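Local coordinates for protein DUF176 (Nitrosomonas europaea, PDB 2OMO) that probably acts as an oxidoreductase of the antibiotic biosynthesis monooxygenase family, forming a two-chain assembly, although its substrate and reaction are not established, at residues Y29-T34 with P69-L74; N57-I62 with Y75-T80. All blocks are in the same frame, centred on the assembly; numbering follows the deposited sequence.

In the fold
Both contacts use strand 71-78 of a four-stranded antiparallel sheet in the order 57-65, 71-78, 24-31, 109-117, one half of the strand each. Its first half pairs with the end of strand 24-31 on one flank in contact 1, and its second half with strand 57-65 on the other flank in contact 2, where the two strands form a beta hairpin. Along the chain the segments alternate: 29-34, 57-62, 69-74, 75-80. The centres lie about 18 Å apart, yet Leu74 packs on Phe60 and Ile62. Both contacts also reach the second subunit, and at Ile62 strand 57-65 pairs with a strand of that subunit, so the sheet runs on across the interface.

Contact 1: Y29-T34 with P69-L74; sequences YASVKT and PTRFVL
Val32 sets its CG2 methyl obliquely against the CD2-CE2 atoms of the Phe72 ring, 3.6 Å from CD2, and a beta-branched residue suits this spot because one of its two methyls can fill the hollow next to these atoms while the other turns elsewhere. A chi1 of 174° turns CG1 away from the backbone N and sets CG2 beside that N, anti to the carbonyl carbon, where it meets the ring. Behind it, the small CB of Ala30 sits 4.4 Å from CB of Phe72; alanine adds only a low bump at the base of the aromatic side chain. Helix 37-51 covers this side of the sheet, with Phe40 touching both Val32 and Phe72.

The strands are neighbours in the antiparallel sheet of a ferredoxin-like, dimeric alpha+beta barrel fold, as in other members of this monooxygenase family. Ala30 and Phe72 form a hydrogen-bonded pair: Ala30 N reaches Phe72 O and Phe72 N reaches Ala30 O, both at 2.8 Å and nearly straight. Val32 N adds a bond to Thr70 O, carrying the pairing on to the residue that precedes strand 71-78.

On the other face, Tyr29 and Val73 point the same way, and the CG2 methyl of Val73 rests 3.7 Å from Tyr29 CD1. The methyl meets the CD1-CE1 side of the ring obliquely, and the tyrosine hydroxyl hydrogen-bonds Tyr29 OH of the second subunit. Farther along, the Arg71 chain bends at chi2 (-46°), bringing one guanidinium face over Ser31 OG. That hydroxyl lies 3.1 Å from NH1 at a poor angle for bonding; its hydrogen-bond partner is Glu106. A small serine suits the place beneath the folded arginine. At the loop end, the Thr70 CG2 methyl lies 3.9 Å from Thr34 CA, a shallow fit near the solvent-exposed Thr34.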
ATOM      1  N   TYR A  29       4.479   8.824   0.563  1.00 13.11           N
ATOM      2  CA  TYR A  29       5.883   8.570   0.887  1.00 14.25           C
ATOM      3  C   TYR A  29       6.494   9.736   1.650  1.00 15.37           C
ATOM      4  O   TYR A  29       6.446  10.882   1.200  1.00 15.63           O
ATOM      5  CB  TYR A  29       6.690   8.299  -0.370  1.00 13.85           C
ATOM      6  CG  TYR A  29       6.202   7.131  -1.183  1.00 14.82           C
ATOM      7  CD1 TYR A  29       6.747   5.874  -0.990  1.00 12.23           C
ATOM      8  CD2 TYR A  29       5.198   7.296  -2.162  1.00 16.72           C
ATOM      9  CE1 TYR A  29       6.296   4.742  -1.765  1.00 13.34           C
ATOM     10  CE2 TYR A  29       4.723   6.196  -2.900  1.00 16.52           C
ATOM     11  CZ  TYR A  29       5.298   4.930  -2.714  1.00 13.99           C
ATOM     12  OH  TYR A  29       4.869   3.842  -3.428  1.00 14.95           O
ATOM     13  N   ALA A  30       7.067   9.440   2.806  1.00 15.62           N
ATOM     14  CA  ALA A  30       7.654  10.500   3.638  1.00 16.02           C
ATOM     15  C   ALA A  30       9.088  10.166   4.006  1.00 16.89           C
ATOM     16  O   ALA A  30       9.345   9.086   4.538  1.00 17.51           O
ATOM     17  CB  ALA A  30       6.849  10.726   4.903  1.00 16.54           C
ATOM     18  N   SER A  31       9.998  11.104   3.728  1.00 16.15           N
ATOM     19  CA  SER A  31      11.409  11.002   4.153  1.00 16.70           C
ATOM     20  C   SER A  31      11.572  12.036   5.276  1.00 16.56           C
ATOM     21  O   SER A  31      11.275  13.230   5.103  1.00 17.14           O
ATOM     22  CB  SER A  31      12.407  11.275   3.009  1.00 16.01           C
ATOM     23  OG  SER A  31      12.206  10.348   1.949  1.00 19.99           O
ATOM     24  N   VAL A  32      11.994  11.543   6.423  1.00 17.55           N
ATOM     25  CA  VAL A  32      11.997  12.287   7.664  1.00 17.92           C
ATOM     26  C   VAL A  32      13.449  12.601   8.021  1.00 17.68           C
ATOM     27  O   VAL A  32      14.341  11.811   7.731  1.00 16.02           O
ATOM     28  CB  VAL A  32      11.309  11.438   8.815  1.00 19.54           C
ATOM     29  CG1 VAL A  32      11.410  12.120  10.162  1.00 19.41           C
ATOM     30  CG2 VAL A  32       9.842  11.150   8.483  1.00 18.52           C
ATOM     31  N   LYS A  33      13.668  13.768   8.638  1.00 17.86           N
ATOM     32  CA  LYS A  33      14.976  14.144   9.181  1.00 20.03           C
ATOM     33  C   LYS A  33      15.447  13.086  10.171  1.00 19.14           C
ATOM     34  O   LYS A  33      14.693  12.569  10.953  1.00 18.51           O
ATOM     35  CB  LYS A  33      14.962  15.542   9.819  1.00 18.76           C
ATOM     36  CG  LYS A  33      14.794  16.643   8.751  1.00 19.71           C
ATOM     37  CD  LYS A  33      14.830  18.047   9.361  1.00 20.04           C
ATOM     38  CE  LYS A  33      14.488  19.097   8.300  1.00 22.34           C
ATOM     39  NZ  LYS A  33      14.173  20.403   8.945  1.00 23.66           N
ATOM     40  N   THR A  34      16.729  12.773  10.091  1.00 21.16           N
ATOM     41  CA  THR A  34      17.325  11.675  10.820  1.00 21.96           C
ATOM     42  C   THR A  34      17.046  11.736  12.355  1.00 22.81           C
ATOM     43  O   THR A  34      16.886  10.708  13.035  1.00 22.74           O
ATOM     44  CB  THR A  34      18.833  11.695  10.426  1.00 23.76           C
ATOM     45  OG1 THR A  34      19.407  10.385  10.509  1.00 29.95           O
ATOM     46  CG2 THR A  34      19.569  12.695  11.202  1.00 19.37           C
ATOM     47  N   PRO A  69      15.127   3.470   8.469  1.00 20.94           N
ATOM     48  CA  PRO A  69      14.089   3.973   9.406  1.00 20.35           C
ATOM     49  C   PRO A  69      13.646   5.408   9.146  1.00 18.39           C
ATOM     50  O   PRO A  69      12.684   5.850   9.742  1.00 18.94           O
ATOM     51  CB  PRO A  69      14.757   3.856  10.796  1.00 19.66           C
ATOM     52  CG  PRO A  69      16.245   3.912  10.507  1.00 21.70           C
ATOM     53  CD  PRO A  69      16.402   3.183   9.159  1.00 20.90           C
ATOM     54  N   THR A  70      14.341   6.157   8.301  1.00 18.65           N
ATOM     55  CA  THR A  70      13.897   7.533   8.026  1.00 18.58           C
ATOM     56  C   THR A  70      12.827   7.558   6.918  1.00 17.72           C
ATOM     57  O   THR A  70      12.286   8.612   6.602  1.00 18.39           O
ATOM     58  CB  THR A  70      15.061   8.510   7.670  1.00 18.99           C
ATOM     59  OG1 THR A  70      15.654   8.099   6.427  1.00 18.88           O
ATOM     60  CG2 THR A  70      16.111   8.580   8.834  1.00 18.63           C
ATOM     61  N   ARG A  71      12.537   6.391   6.340  1.00 16.78           N
ATOM     62  CA  ARG A  71      11.617   6.310   5.229  1.00 16.59           C
ATOM     63  C   ARG A  71      10.323   5.694   5.686  1.00 15.33           C
ATOM     64  O   ARG A  71      10.311   4.581   6.230  1.00 15.66           O
ATOM     65  CB  ARG A  71      12.207   5.558   4.032  1.00 17.26           C
ATOM     66  CG  ARG A  71      13.585   6.090   3.581  1.00 21.77           C
ATOM     67  CD  ARG A  71      13.533   7.549   3.505  1.00 26.01           C
ATOM     68  NE  ARG A  71      14.786   8.139   3.057  1.00 32.56           N
ATOM     69  CZ  ARG A  71      15.016   8.414   1.788  1.00 34.30           C
ATOM     70  NH1 ARG A  71      14.080   8.118   0.903  1.00 36.19           N
ATOM     71  NH2 ARG A  71      16.158   8.975   1.405  1.00 36.74           N
ATOM     72  N   PHE A  72       9.250   6.460   5.517  1.00 14.36           N
ATOM     73  CA  PHE A  72       7.902   5.995   5.911  1.00 13.25           C
ATOM     74  C   PHE A  72       6.920   5.994   4.770  1.00 13.59           C
ATOM     75  O   PHE A  72       7.047   6.774   3.801  1.00 13.97           O
ATOM     76  CB  PHE A  72       7.322   6.897   7.028  1.00 13.93           C
ATOM     77  CG  PHE A  72       8.112   6.844   8.308  1.00 15.15           C
ATOM     78  CD1 PHE A  72       7.750   5.944   9.319  1.00 15.36           C
ATOM     79  CD2 PHE A  72       9.264   7.645   8.478  1.00 17.57           C
ATOM     80  CE1 PHE A  72       8.517   5.884  10.538  1.00 17.12           C
ATOM     81  CE2 PHE A  72      10.025   7.603   9.684  1.00 19.47           C
ATOM     82  CZ  PHE A  72       9.636   6.705  10.712  1.00 17.35           C
ATOM     83  N   VAL A  73       5.887   5.179   4.925  1.00 13.99           N
ATOM     84  CA  VAL A  73       4.733   5.186   3.980  1.00 14.63           C
ATOM     85  C   VAL A  73       3.437   5.255   4.795  1.00 14.70           C
ATOM     86  O   VAL A  73       3.293   4.520   5.800  1.00 14.04           O
ATOM     87  CB  VAL A  73       4.701   3.913   3.124  1.00 15.28           C
ATOM     88  CG1 VAL A  73       3.272   3.676   2.487  1.00 15.33           C
ATOM     89  CG2 VAL A  73       5.798   3.961   2.053  1.00 16.17           C
ATOM     90  N   LEU A  74       2.527   6.151   4.410  1.00 13.64           N
ATOM     91  CA  LEU A  74       1.145   6.101   4.871  1.00 14.37           C
ATOM     92  C   LEU A  74       0.302   5.532   3.718  1.00 14.27           C
ATOM     93  O   LEU A  74       0.215   6.127   2.651  1.00 13.64           O
ATOM     94  CB  LEU A  74       0.601   7.502   5.235  1.00 14.31           C
ATOM     95  CG  LEU A  74       1.374   8.213   6.383  1.00 17.37           C
ATOM     96  CD1 LEU A  74       2.675   8.879   5.885  1.00 22.04           C
ATOM     97  CD2 LEU A  74       0.499   9.260   7.166  1.00 17.03           C
TER

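Contact 2: N57-I62 with Y75-T80; sequences NMRFDI and YEAYKT
Glu76 lays its aliphatic CG over one face of the Phe60 ring, 4.0 Å from the centroid, in a CH-pi contact; glutamate suits the place by combining this apolar stem with a polar end. On the same side, Asn57 sets ND2 over the Tyr78 ring face, 3.4 Å from CZ. With CG anti to the backbone N (chi1 -171°), the asparagine amide also reaches Arg59 O, which accepts Ala77 N from the opposite face of its carbonyl plane.

Packing is close where a classic beta bulge shifts the register of the hairpin by one residue: Met58 N and Arg59 N both bond Ala77 O, at 2.8 and 3.2 Å. The small methyl of Ala77 accommodates Arg59 CD at 3.5 Å. Beside it, Arg59 CG meets the edge of the Tyr75 ring in its plane. The looser side lies at Met58, a selenomethionine, whose SE touches CG of exposed Lys79 at 3.6 Å.

The polar ends of Arg59 and Tyr75 turn to the second subunit, where Asp61 of that chain takes a salt bridge from Arg59 NE and a hydrogen bond with Tyr75 OH. This shared grip probably favours a charged carboxylate and implies that polar side chains of the hairpin help hold the two subunits together.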
ATOM      1  N   ASN A  57     -13.119   4.800   5.768  1.00 13.02           N
ATOM      2  CA  ASN A  57     -11.685   4.366   5.829  1.00 13.18           C
ATOM      3  C   ASN A  57     -11.568   2.848   5.812  1.00 13.82           C
ATOM      4  O   ASN A  57     -12.289   2.165   6.551  1.00 12.99           O
ATOM      5  CB  ASN A  57     -10.955   4.862   7.073  1.00 13.95           C
ATOM      6  CG  ASN A  57      -9.485   4.581   6.991  1.00 12.38           C
ATOM      7  OD1 ASN A  57      -8.998   3.699   7.662  1.00 16.37           O
ATOM      8  ND2 ASN A  57      -8.779   5.298   6.114  1.00 12.90           N
HETATM    9  N   MSE A  58     -10.696   2.328   4.946  1.00 11.59           N
HETATM   10  CA  MSE A  58     -10.453   0.903   4.830  1.00 12.88           C
HETATM   11  C   MSE A  58      -9.053   0.511   5.279  1.00 11.77           C
HETATM   12  O   MSE A  58      -8.835  -0.611   5.760  1.00 11.78           O
HETATM   13  CB  MSE A  58     -10.656   0.471   3.395  1.00 11.89           C
HETATM   14  CG  MSE A  58     -12.071   0.721   3.028  1.00 13.73           C
HETATM   15 SE   MSE A  58     -12.522  -0.030   1.339  0.60 19.80          SE
HETATM   16  CE  MSE A  58     -12.263  -1.956   1.746  1.00 21.03           C
ATOM     17  N   ARG A  59      -8.092   1.422   5.126  1.00 11.46           N
ATOM     18  CA  ARG A  59      -6.793   1.238   5.776  1.00 10.04           C
ATOM     19  C   ARG A  59      -6.199   2.598   6.006  1.00 11.65           C
ATOM     20  O   ARG A  59      -6.434   3.525   5.224  1.00 11.06           O
ATOM     21  CB  ARG A  59      -5.757   0.497   4.867  1.00  9.39           C
ATOM     22  CG  ARG A  59      -6.047  -0.919   4.407  1.00  5.93           C
ATOM     23  CD  ARG A  59      -6.869  -1.039   3.140  1.00  5.45           C
ATOM     24  NE  ARG A  59      -6.879  -2.436   2.626  1.00  4.90           N
ATOM     25  CZ  ARG A  59      -7.648  -3.405   3.094  1.00  9.08           C
ATOM     26  NH1 ARG A  59      -8.477  -3.146   4.106  1.00 10.15           N
ATOM     27  NH2 ARG A  59      -7.585  -4.627   2.571  1.00  6.93           N
ATOM     28  N   PHE A  60      -5.357   2.684   7.033  1.00 12.01           N
ATOM     29  CA  PHE A  60      -4.556   3.879   7.257  1.00 12.75           C
ATOM     30  C   PHE A  60      -3.266   3.350   7.875  1.00 12.65           C
ATOM     31  O   PHE A  60      -2.850   3.742   8.967  1.00 14.57           O
ATOM     32  CB  PHE A  60      -5.276   4.907   8.147  1.00 13.79           C
ATOM     33  CG  PHE A  60      -4.848   6.327   7.859  1.00 15.45           C
ATOM     34  CD1 PHE A  60      -5.507   7.100   6.885  1.00 15.47           C
ATOM     35  CD2 PHE A  60      -3.743   6.870   8.541  1.00 14.85           C
ATOM     36  CE1 PHE A  60      -5.057   8.406   6.593  1.00 23.39           C
ATOM     37  CE2 PHE A  60      -3.294   8.179   8.283  1.00 18.18           C
ATOM     38  CZ  PHE A  60      -3.926   8.953   7.310  1.00 17.38           C
ATOM     39  N   ASP A  61      -2.635   2.435   7.147  1.00 11.97           N
ATOM     40  CA  ASP A  61      -1.475   1.735   7.687  1.00 11.89           C
ATOM     41  C   ASP A  61      -0.292   2.689   7.725  1.00 12.40           C
ATOM     42  O   ASP A  61      -0.016   3.427   6.752  1.00 13.47           O
ATOM     43  CB  ASP A  61      -1.102   0.548   6.816  1.00 11.58           C
ATOM     44  CG  ASP A  61      -2.189  -0.531   6.754  1.00 11.34           C
ATOM     45  OD1 ASP A  61      -3.063  -0.545   7.654  1.00 13.43           O
ATOM     46  OD2 ASP A  61      -2.159  -1.418   5.831  1.00 12.39           O
ATOM     47  N   ILE A  62       0.445   2.634   8.816  1.00 10.93           N
ATOM     48  CA  ILE A  62       1.668   3.457   8.935  1.00 11.84           C
ATOM     49  C   ILE A  62       2.853   2.502   8.903  1.00 11.71           C
ATOM     50  O   ILE A  62       2.994   1.658   9.812  1.00 12.67           O
ATOM     51  CB  ILE A  62       1.720   4.276  10.241  1.00 10.27           C
ATOM     52  CG1 ILE A  62       0.431   5.108  10.439  1.00 10.02           C
ATOM     53  CG2 ILE A  62       2.978   5.184  10.257  1.00 13.27           C
ATOM     54  CD1 ILE A  62       0.036   5.935   9.224  1.00 15.55           C
ATOM     55  N   TYR A  75      -0.337   4.400   3.976  1.00 13.03           N
ATOM     56  CA  TYR A  75      -1.159   3.718   2.999  1.00 13.48           C
ATOM     57  C   TYR A  75      -2.617   4.022   3.349  1.00 13.48           C
ATOM     58  O   TYR A  75      -3.208   3.398   4.240  1.00 12.28           O
ATOM     59  CB  TYR A  75      -0.834   2.222   3.026  1.00 14.04           C
ATOM     60  CG  TYR A  75      -1.601   1.375   2.046  1.00 14.41           C
ATOM     61  CD1 TYR A  75      -1.201   1.279   0.695  1.00 16.18           C
ATOM     62  CD2 TYR A  75      -2.715   0.680   2.449  1.00 14.76           C
ATOM     63  CE1 TYR A  75      -1.917   0.502  -0.203  1.00 13.92           C
ATOM     64  CE2 TYR A  75      -3.454  -0.103   1.549  1.00 13.85           C
ATOM     65  CZ  TYR A  75      -3.040  -0.178   0.210  1.00 13.15           C
ATOM     66  OH  TYR A  75      -3.703  -0.963  -0.723  1.00 14.81           O
ATOM     67  N   GLU A  76      -3.190   4.977   2.612  1.00 13.99           N
ATOM     68  CA  GLU A  76      -4.469   5.572   2.994  1.00 14.46           C
ATOM     69  C   GLU A  76      -5.527   5.157   1.945  1.00 14.35           C
ATOM     70  O   GLU A  76      -5.523   5.673   0.831  1.00 14.93           O
ATOM     71  CB  GLU A  76      -4.292   7.091   3.015  1.00 14.26           C
ATOM     72  CG  GLU A  76      -3.030   7.551   3.768  1.00 14.43           C
ATOM     73  CD  GLU A  76      -2.902   9.088   3.859  1.00 17.96           C
ATOM     74  OE1 GLU A  76      -3.713   9.821   3.255  1.00 19.98           O
ATOM     75  OE2 GLU A  76      -1.942   9.552   4.516  1.00 18.43           O
ATOM     76  N   ALA A  77      -6.393   4.217   2.324  1.00 14.47           N
ATOM     77  CA  ALA A  77      -7.360   3.572   1.448  1.00 14.42           C
ATOM     78  C   ALA A  77      -8.753   3.923   1.968  1.00 14.62           C
ATOM     79  O   ALA A  77      -9.018   3.778   3.178  1.00 15.16           O
ATOM     80  CB  ALA A  77      -7.172   2.053   1.484  1.00 15.03           C
ATOM     81  N   TYR A  78      -9.638   4.381   1.066  1.00 15.47           N
ATOM     82  CA  TYR A  78     -11.032   4.628   1.427  1.00 15.63           C
ATOM     83  C   TYR A  78     -11.986   3.930   0.459  1.00 16.36           C
ATOM     84  O   TYR A  78     -11.641   3.661  -0.725  1.00 14.62           O
ATOM     85  CB  TYR A  78     -11.324   6.136   1.436  1.00 15.61           C
ATOM     86  CG  TYR A  78     -10.569   6.891   2.505  1.00 16.04           C
ATOM     87  CD1 TYR A  78     -11.221   7.289   3.698  1.00 17.46           C
ATOM     88  CD2 TYR A  78      -9.213   7.213   2.336  1.00 14.16           C
ATOM     89  CE1 TYR A  78     -10.538   7.978   4.712  1.00 17.76           C
ATOM     90  CE2 TYR A  78      -8.513   7.916   3.356  1.00 16.64           C
ATOM     91  CZ  TYR A  78      -9.182   8.284   4.523  1.00 16.54           C
ATOM     92  OH  TYR A  78      -8.467   8.957   5.483  1.00 17.98           O
ATOM     93  N   LYS A  79     -13.202   3.664   0.945  1.00 16.84           N
ATOM     94  CA  LYS A  79     -14.267   3.138   0.085  1.00 18.34           C
ATOM     95  C   LYS A  79     -14.502   4.004  -1.160  1.00 17.24           C
ATOM     96  O   LYS A  79     -14.683   3.476  -2.250  1.00 17.09           O
ATOM     97  CB  LYS A  79     -15.596   3.015   0.863  1.00 19.21           C
ATOM     98  CG  LYS A  79     -15.553   1.911   1.940  1.00 21.73           C
ATOM     99  CD  LYS A  79     -16.796   1.807   2.815  1.00 22.69           C
ATOM    100  CE  LYS A  79     -16.678   0.597   3.770  1.00 26.59           C
ATOM    101  NZ  LYS A  79     -15.542   0.754   4.735  1.00 31.27           N
ATOM    102  N   THR A  80     -14.511   5.323  -0.984  1.00 16.87           N
ATOM    103  CA  THR A  80     -14.774   6.273  -2.063  1.00 18.26           C
ATOM    104  C   THR A  80     -13.836   7.452  -2.061  1.00 18.41           C
ATOM    105  O   THR A  80     -13.237   7.840  -1.019  1.00 18.27           O
ATOM    106  CB  THR A  80     -16.225   6.868  -1.993  1.00 18.11           C
ATOM    107  OG1 THR A  80     -16.323   7.763  -0.875  1.00 20.50           O
ATOM    108  CG2 THR A  80     -17.265   5.761  -1.895  1.00 19.51           C
TER